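Local coordinates for putative uncharacterized protein (Bacillus anthracis, PDB 3LNO) that is of unknown function but belongs to the DUF59 family and probably takes part in iron-sulfur cluster assembly, at residues L32-D37 / T51-G56. Sequence-based numbering, arbitrary orientation.
Sequences LGLVYD and TMTSIG
L32 reaches the second segment lightly, with its CD1 lying 4.4 Å from the methyl CG2 of T53; both side chains also touch D22 of strand 21-22. At G33, with positive phi (85°), the chain leaves helix 29-32 through a Schellman motif. The turn delivers L34 to the start of the sheet, where one backbone bond joins the segments: T51 N donates to L34 O over 3.0 Å, nearly straight at 160°. The L34 side chain then runs along the backbone of 51-53. Its CB is 3.6 Å from T51 O, and CD2 continues to M52 C at 3.8 Å and to CG2 of T53 at 4.2 Å, an apolar branch packed against the M52-T53 peptide and a methyl. I29, M50 and W91 also touch this buried leucine. V35 points away from 51-56 and touches I29. Y36 comes back to T51, its ring approaching the threonine obliquely, with OH 3.4 Å and CZ 3.6 Å from CG2. In T51 the hydroxyl lies opposite the backbone N (chi1 -168°), which turns CG2 to the tyrosine while OG1 is hydrogen-bonded to V86 O. The Y36 hydroxyl is likewise hydrogen-bonded, to P89 O, so each polar end is tied to the chain that follows strand 81-85 while the methyl and ring pack together. Y36 and D37 both face T49 in a classic beta bulge. The arrangement is thus the end of an antiparallel strand pair, 35-40 with 46-50, where the partner strand runs out into the loop before helix 60-74 within the alpha-beta fold of this iron-sulfur cluster assembly family.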
# COMPACT_ATOMS: atom_id res chain seq x y z
N LEU A 32 -7.05 -3.64 3.12
CA LEU A 32 -6.59 -4.62 4.10
C LEU A 32 -5.91 -4.01 5.32
O LEU A 32 -5.79 -4.66 6.35
CB LEU A 32 -5.62 -5.62 3.47
CG LEU A 32 -6.27 -6.80 2.76
CD1 LEU A 32 -5.18 -7.72 2.22
CD2 LEU A 32 -7.22 -7.57 3.69
N GLY A 33 -5.46 -2.77 5.21
CA GLY A 33 -4.71 -2.16 6.30
C GLY A 33 -3.23 -2.50 6.25
O GLY A 33 -2.54 -2.40 7.28
N LEU A 34 -2.73 -2.94 5.09
CA LEU A 34 -1.31 -3.31 4.99
C LEU A 34 -0.37 -2.14 4.83
O LEU A 34 0.82 -2.28 5.10
CB LEU A 34 -1.03 -4.29 3.85
CG LEU A 34 -1.76 -5.63 3.92
CD1 LEU A 34 -1.38 -6.44 2.71
CD2 LEU A 34 -1.38 -6.36 5.22
N VAL A 35 -0.88 -1.00 4.36
CA VAL A 35 -0.05 0.17 4.11
C VAL A 35 0.03 1.07 5.35
O VAL A 35 -0.97 1.68 5.76
CB VAL A 35 -0.52 0.98 2.90
CG1 VAL A 35 0.50 2.05 2.56
CG2 VAL A 35 -0.74 0.07 1.68
N TYR A 36 1.23 1.13 5.94
CA TYR A 36 1.47 1.89 7.19
C TYR A 36 1.87 3.34 6.96
O TYR A 36 1.59 4.21 7.77
CB TYR A 36 2.58 1.21 8.00
CG TYR A 36 2.17 -0.08 8.64
CD1 TYR A 36 0.86 -0.51 8.57
CD2 TYR A 36 3.11 -0.87 9.31
CE1 TYR A 36 0.46 -1.70 9.16
CE2 TYR A 36 2.73 -2.06 9.92
CZ TYR A 36 1.39 -2.44 9.84
OH TYR A 36 0.97 -3.58 10.44
N ASP A 37 2.56 3.64 5.87
CA ASP A 37 3.02 5.02 5.70
C ASP A 37 3.34 5.26 4.25
O ASP A 37 3.93 4.41 3.60
CB ASP A 37 4.29 5.25 6.55
CG ASP A 37 4.69 6.72 6.61
OD1 ASP A 37 3.81 7.61 6.49
OD2 ASP A 37 5.88 6.97 6.82
N THR A 51 3.32 -3.84 5.43
CA THR A 51 3.59 -5.18 5.94
C THR A 51 2.81 -6.20 5.11
O THR A 51 2.22 -5.84 4.10
CB THR A 51 3.23 -5.28 7.42
OG1 THR A 51 3.77 -6.50 7.93
CG2 THR A 51 1.71 -5.27 7.62
N MSE A 52 2.85 -7.48 5.48
CA MSE A 52 2.06 -8.51 4.80
C MSE A 52 1.12 -9.12 5.81
O MSE A 52 1.23 -8.84 7.01
CB MSE A 52 2.96 -9.59 4.24
CG MSE A 52 3.97 -9.05 3.24
SE MSE A 52 3.04 -8.63 1.60
CE MSE A 52 4.12 -7.07 1.11
N THR A 53 0.19 -9.96 5.37
CA THR A 53 -0.72 -10.58 6.33
C THR A 53 -0.04 -11.54 7.31
O THR A 53 -0.56 -11.79 8.39
CB THR A 53 -1.89 -11.29 5.63
OG1 THR A 53 -1.38 -12.27 4.71
CG2 THR A 53 -2.71 -10.28 4.88
N SER A 54 1.12 -12.07 6.93
CA SER A 54 1.88 -13.04 7.73
C SER A 54 3.32 -13.05 7.24
O SER A 54 3.56 -12.87 6.04
CB SER A 54 1.30 -14.46 7.57
OG SER A 54 1.32 -14.86 6.20
N ILE A 55 4.26 -13.27 8.14
CA ILE A 55 5.66 -13.40 7.75
C ILE A 55 5.81 -14.44 6.64
O ILE A 55 6.64 -14.28 5.73
CB ILE A 55 6.56 -13.79 8.93
CG1 ILE A 55 6.54 -12.70 10.00
CG2 ILE A 55 8.00 -13.97 8.45
CD1 ILE A 55 7.67 -11.71 9.84
N GLY A 56 5.01 -15.49 6.72
CA GLY A 56 5.07 -16.56 5.74
C GLY A 56 4.68 -16.12 4.34
O GLY A 56 5.23 -16.62 3.35